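Local coordinates for protein MIP07328p (Drosophila melanogaster, PDB 6FKK) that probably acts as a chemorepellent axon guidance cue whose extracellular region, sema domain followed by PSI domain, signals to semaphorin receptors, at residues Cys82-Val88 and Leu99-Ser104; Lys396-Gly400 and Tyr519-Leu523. One frame throughout, in Å; residues are numbered along the deposited sequence.

Interaction 1 of 2, residues Cys82-Val88 and Leu99-Ser104; sequences CHNYLRV and LCGTNS
A classic beta bulge joins the antiparallel strands 86-91 and 97-101, the first two strands of a four-stranded sheet in the sema domain. Two successive residues, Arg87 and Val88, sit opposite the single Cys100: its carbonyl O accepts Arg87 N at 3.0 Å, almost straight (N-H...O 173°) and in the carbonyl plane, and also Val88 N at 3.2 Å, more bent. Cys100 N returns a bond to Val88 O, and on that face CB of Val88 packs on CB of Cys100 at 3.6 Å. Branched Val88 thus packs beside the half-cystine, whose SG is joined to Cys109. On the face of Leu86, its CD2 meets Leu99 CD1 at 3.8 Å, and both leucines also touch Ile46 of strand 45-50.

Past Gly101 the regular ladder ends, and side chains join the remaining backbone bonds. Thr102 OG1 lies between the backbone N and carbonyl carbon of its own residue (chi1 70°), where it accepts Tyr85 N at 3.0 Å at the edge of the tyrosine ring and gives a weak bond to His83 O. Its backbone N meanwhile binds Tyr85 O, so threonine grips both backbone polar groups of Tyr85. His83 O is held chiefly by Ser104 N at 2.6 Å, the donor standing above the carbonyl plane. Asn84 OD1 reaches Asn103 N in a weak, bent bond. Gly101, with no side chain, fits close to the partner strand, its CA against Tyr85 O. Tyr85 OH points away from 99-104 and bonds to Trp80 O. The whole is a bulged hairpin, its open end held by backbone bonds together with the Thr102 and Asn84 side chains, within a blade of the sema beta-propeller.

Interaction 2 of 2, residues Lys396-Gly400 and Tyr519-Leu523; sequences KSLSG and YLQSL
With CG anti to the backbone N (chi1 -177°) and the chain extended beyond it, Gln521 carries its amide across to the 396-400 turn, while Leu398, whose CG is likewise anti to its N (chi1 174°), sends its branches back past the glutamine in the opposite direction. Gln521 OE1 accepts the backbone N-H of Leu398 at 2.9 Å, with an N-H...O angle of 152° and the donor tilted from the carbonyl plane. The same oxygen lies 3.5 Å from Ser397 CB. The two methyls of Leu398 divide the work: CD1 rests on Tyr519 CB at 3.7 Å, and CD2 lies 3.6 Å from Gln521 CB. Leu523 CD1 also lies against Ser397 CB at 3.8 Å. Glutamine suits its place because its amide has two ends: while OE1 faces the turn, NE2 bonds to Cys495 O and Pro493 O, which holds the group and fixes its rotation. Tyr519 turns its hydroxyl away, to His512 ND1. Between these two segments, one side-chain-to-backbone hydrogen bond and methyl packing provide the link from sema to PSI domain, so the contact depends on fit and on the direction of one bond rather than on charge.

In the fold
The two contacts lie on opposite sides of the chain's centre, their own centres about 48 Å apart, and share no strand or loop. Interaction 1 is buried and works within one hairpin and its loop continuation: its strands are close neighbours in sequence, and a dense set of backbone bonds, supplemented by threonine and asparagine side chains, holds them. Interaction 2 is only partly buried and bridges two domains, with 118 residues between its segments; it buries 242 Å² against 568 Å². Local sheet pairing thus gives way to side-chain packing around one hydrogen bond to a side-chain amide. Cysteines of interaction 1 itself form disulfides, whereas in interaction 2 the disulfide-bonded Cys495 is a neighbour.

Interaction 1 of 2, residues Cys82-Val88 and Leu99-Ser104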
loop_
_atom_site.group_PDB
_atom_site.type_symbol
_atom_site.label_atom_id
_atom_site.label_comp_id
_atom_site.label_asym_id
_atom_site.label_seq_id
_atom_site.Cartn_x
_atom_site.Cartn_y
_atom_site.Cartn_z
ATOM N N CYS A 82 -22.323 -6.354 12.909
ATOM C CA CYS A 82 -22.603 -7.772 13.144
ATOM C C CYS A 82 -22.919 -8.466 11.818
ATOM O O CYS A 82 -24.037 -8.908 11.546
ATOM C CB CYS A 82 -23.731 -7.933 14.153
ATOM S SG CYS A 82 -23.337 -7.281 15.794
ATOM N N HIS A 83 -21.886 -8.551 10.980
ATOM C CA HIS A 83 -21.926 -9.297 9.732
ATOM C C HIS A 83 -20.593 -10.017 9.570
ATOM O O HIS A 83 -19.719 -9.953 10.440
ATOM C CB HIS A 83 -22.215 -8.381 8.536
ATOM C CG HIS A 83 -23.670 -8.092 8.334
ATOM N ND1 HIS A 83 -24.480 -8.876 7.542
ATOM C CD2 HIS A 83 -24.460 -7.104 8.817
ATOM C CE1 HIS A 83 -25.706 -8.386 7.547
ATOM N NE2 HIS A 83 -25.721 -7.310 8.313
ATOM N N ASN A 84 -20.434 -10.706 8.447
ATOM C CA ASN A 84 -19.219 -11.466 8.157
ATOM C C ASN A 84 -18.529 -10.816 6.960
ATOM O O ASN A 84 -18.781 -11.168 5.808
ATOM C CB ASN A 84 -19.535 -12.934 7.892
ATOM C CG ASN A 84 -18.285 -13.772 7.720
ATOM O OD1 ASN A 84 -17.218 -13.429 8.229
ATOM N ND2 ASN A 84 -18.409 -14.878 6.996
ATOM N N TYR A 85 -17.648 -9.860 7.246
ATOM C CA TYR A 85 -16.864 -9.194 6.214
ATOM C C TYR A 85 -15.623 -10.031 5.935
ATOM O O TYR A 85 -14.753 -10.171 6.801
ATOM C CB TYR A 85 -16.488 -7.779 6.648
ATOM C CG TYR A 85 -17.674 -6.869 6.871
ATOM C CD1 TYR A 85 -18.314 -6.816 8.103
ATOM C CD2 TYR A 85 -18.155 -6.061 5.849
ATOM C CE1 TYR A 85 -19.400 -5.987 8.309
ATOM C CE2 TYR A 85 -19.239 -5.226 6.047
ATOM C CZ TYR A 85 -19.859 -5.194 7.277
ATOM O OH TYR A 85 -20.940 -4.365 7.472
ATOM N N LEU A 86 -15.540 -10.593 4.732
ATOM C CA LEU A 86 -14.383 -11.397 4.365
ATOM C C LEU A 86 -13.189 -10.491 4.092
ATOM O O LEU A 86 -13.302 -9.503 3.357
ATOM C CB LEU A 86 -14.693 -12.261 3.141
ATOM C CG LEU A 86 -15.516 -13.527 3.402
ATOM C CD1 LEU A 86 -16.998 -13.217 3.558
ATOM C CD2 LEU A 86 -15.291 -14.548 2.299
ATOM N N ARG A 87 -12.046 -10.825 4.689
ATOM C CA ARG A 87 -10.890 -9.940 4.656
ATOM C C ARG A 87 -9.564 -10.636 4.378
ATOM O O ARG A 87 -8.550 -9.942 4.252
ATOM C CB ARG A 87 -10.776 -9.173 5.985
ATOM C CG ARG A 87 -11.806 -8.072 6.164
ATOM C CD ARG A 87 -11.530 -6.916 5.218
ATOM N NE ARG A 87 -12.472 -5.815 5.397
ATOM C CZ ARG A 87 -13.566 -5.642 4.664
ATOM N NH1 ARG A 87 -13.863 -6.501 3.698
ATOM N NH2 ARG A 87 -14.363 -4.608 4.897
ATOM N N VAL A 88 -9.525 -11.964 4.290
ATOM C CA VAL A 88 -8.273 -12.695 4.108
ATOM C C VAL A 88 -8.486 -13.782 3.064
ATOM O O VAL A 88 -9.365 -14.636 3.224
ATOM C CB VAL A 88 -7.761 -13.318 5.420
ATOM C CG1 VAL A 88 -6.508 -14.138 5.162
ATOM C CG2 VAL A 88 -7.490 -12.242 6.460
ATOM N N LEU A 99 -9.912 -18.766 3.395
ATOM C CA LEU A 99 -10.830 -17.642 3.533
ATOM C C LEU A 99 -11.081 -17.368 5.006
ATOM O O LEU A 99 -11.425 -18.284 5.761
ATOM C CB LEU A 99 -12.158 -17.911 2.819
ATOM C CG LEU A 99 -12.270 -17.433 1.372
ATOM C CD1 LEU A 99 -13.688 -17.638 0.860
ATOM C CD2 LEU A 99 -11.862 -15.972 1.263
ATOM N N CYS A 100 -10.919 -16.109 5.407
ATOM C CA CYS A 100 -11.159 -15.679 6.776
ATOM C C CYS A 100 -12.027 -14.427 6.761
ATOM O O CYS A 100 -11.851 -13.551 5.910
ATOM C CB CYS A 100 -9.841 -15.397 7.516
ATOM S SG CYS A 100 -8.577 -16.703 7.414
ATOM N N GLY A 101 -12.962 -14.349 7.708
ATOM C CA GLY A 101 -13.860 -13.215 7.786
ATOM C C GLY A 101 -14.079 -12.789 9.225
ATOM O O GLY A 101 -13.787 -13.527 10.169
ATOM N N THR A 102 -14.611 -11.572 9.375
ATOM C CA THR A 102 -14.839 -11.020 10.707
ATOM C C THR A 102 -15.865 -11.840 11.478
ATOM O O THR A 102 -15.690 -12.099 12.674
ATOM C CB THR A 102 -15.288 -9.562 10.607
ATOM O OG1 THR A 102 -16.615 -9.502 10.067
ATOM C CG2 THR A 102 -14.347 -8.777 9.706
ATOM N N ASN A 103 -16.946 -12.251 10.809
ATOM C CA ASN A 103 -17.976 -13.107 11.401
ATOM C C ASN A 103 -18.545 -12.490 12.680
ATOM O O ASN A 103 -18.548 -13.104 13.749
ATOM C CB ASN A 103 -17.431 -14.516 11.656
ATOM C CG ASN A 103 -18.492 -15.475 12.166
ATOM O OD1 ASN A 103 -19.674 -15.337 11.851
ATOM N ND2 ASN A 103 -18.074 -16.445 12.973
ATOM N N SER A 104 -19.020 -11.252 12.558
ATOM C CA SER A 104 -19.684 -10.545 13.653
ATOM C C SER A 104 -18.811 -10.523 14.906
ATOM O O SER A 104 -19.223 -10.940 15.991
ATOM C CB SER A 104 -21.051 -11.166 13.945
ATOM O OG SER A 104 -21.841 -11.229 12.772
#

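Interaction 2 of 2, residues Lys396-Gly400 and Tyr519-Leu523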
loop_
_atom_site.group_PDB
_atom_site.type_symbol
_atom_site.label_atom_id
_atom_site.label_comp_id
_atom_site.label_asym_id
_atom_site.label_seq_id
_atom_site.Cartn_x
_atom_site.Cartn_y
_atom_site.Cartn_z
ATOM N N LYS A 396 7.429 3.177 -21.785
ATOM C CA LYS A 396 8.422 3.687 -22.723
ATOM C C LYS A 396 7.853 4.884 -23.477
ATOM O O LYS A 396 6.824 4.767 -24.152
ATOM C CB LYS A 396 8.852 2.592 -23.696
ATOM C CG LYS A 396 10.065 2.955 -24.542
ATOM C CD LYS A 396 10.387 1.862 -25.549
ATOM C CE LYS A 396 11.591 2.228 -26.401
ATOM N NZ LYS A 396 12.834 2.345 -25.587
ATOM N N SER A 397 8.519 6.029 -23.363
ATOM C CA SER A 397 8.085 7.238 -24.043
ATOM C C SER A 397 8.487 7.191 -25.518
ATOM O O SER A 397 9.288 6.355 -25.945
ATOM C CB SER A 397 8.667 8.474 -23.353
ATOM O OG SER A 397 10.084 8.445 -23.337
ATOM N N LEU A 398 7.897 8.097 -26.308
ATOM C CA LEU A 398 8.239 8.182 -27.728
ATOM C C LEU A 398 9.733 8.383 -27.913
ATOM O O LEU A 398 10.334 7.839 -28.849
ATOM C CB LEU A 398 7.486 9.336 -28.390
ATOM C CG LEU A 398 7.882 9.591 -29.843
ATOM C CD1 LEU A 398 7.348 8.467 -30.698
ATOM C CD2 LEU A 398 7.360 10.930 -30.316
ATOM N N SER A 399 10.343 9.166 -27.020
ATOM C CA SER A 399 11.772 9.418 -27.087
ATOM C C SER A 399 12.563 8.133 -26.862
ATOM O O SER A 399 13.594 7.925 -27.500
ATOM C CB SER A 399 12.163 10.499 -26.069
ATOM O OG SER A 399 12.225 9.983 -24.751
ATOM N N GLY A 400 12.094 7.254 -25.980
ATOM C CA GLY A 400 12.803 6.033 -25.642
ATOM C C GLY A 400 13.098 5.856 -24.168
ATOM O O GLY A 400 13.494 4.753 -23.761
ATOM N N TYR A 519 5.731 10.834 -35.479
ATOM C CA TYR A 519 5.011 11.048 -34.233
ATOM C C TYR A 519 5.595 12.235 -33.475
ATOM O O TYR A 519 6.768 12.583 -33.634
ATOM C CB TYR A 519 5.052 9.800 -33.345
ATOM C CG TYR A 519 4.256 8.611 -33.857
ATOM C CD1 TYR A 519 3.796 8.557 -35.167
ATOM C CD2 TYR A 519 3.957 7.545 -33.017
ATOM C CE1 TYR A 519 3.073 7.472 -35.630
ATOM C CE2 TYR A 519 3.232 6.458 -33.470
ATOM C CZ TYR A 519 2.792 6.427 -34.776
ATOM O OH TYR A 519 2.069 5.347 -35.230
ATOM N N LEU A 520 4.759 12.854 -32.641
ATOM C CA LEU A 520 5.158 14.000 -31.836
ATOM C C LEU A 520 4.809 13.755 -30.376
ATOM O O LEU A 520 3.717 13.272 -30.061
ATOM C CB LEU A 520 4.480 15.289 -32.319
ATOM C CG LEU A 520 4.938 15.860 -33.662
ATOM C CD1 LEU A 520 4.166 17.128 -33.985
ATOM C CD2 LEU A 520 6.435 16.130 -33.647
ATOM N N GLN A 521 5.742 14.094 -29.489
ATOM C CA GLN A 521 5.517 14.006 -28.053
ATOM C C GLN A 521 6.513 14.919 -27.353
ATOM O O GLN A 521 7.675 15.001 -27.757
ATOM C CB GLN A 521 5.660 12.569 -27.539
ATOM C CG GLN A 521 5.357 12.405 -26.056
ATOM C CD GLN A 521 5.502 10.971 -25.583
ATOM O OE1 GLN A 521 6.613 10.476 -25.397
ATOM N NE2 GLN A 521 4.374 10.297 -25.386
ATOM N N SER A 522 6.050 15.601 -26.307
ATOM C CA SER A 522 6.892 16.532 -25.555
ATOM C C SER A 522 6.556 16.380 -24.075
ATOM O O SER A 522 5.519 16.868 -23.615
ATOM C CB SER A 522 6.690 17.966 -26.029
ATOM O OG SER A 522 7.579 18.846 -25.366
ATOM N N LEU A 523 7.435 15.705 -23.336
ATOM C CA LEU A 523 7.253 15.518 -21.903
ATOM C C LEU A 523 8.079 16.480 -21.065
ATOM O O LEU A 523 7.704 16.757 -19.920
ATOM C CB LEU A 523 7.615 14.082 -21.502
ATOM C CG LEU A 523 6.899 12.937 -22.220
ATOM C CD1 LEU A 523 7.369 11.598 -21.674
ATOM C CD2 LEU A 523 5.396 13.078 -22.078
#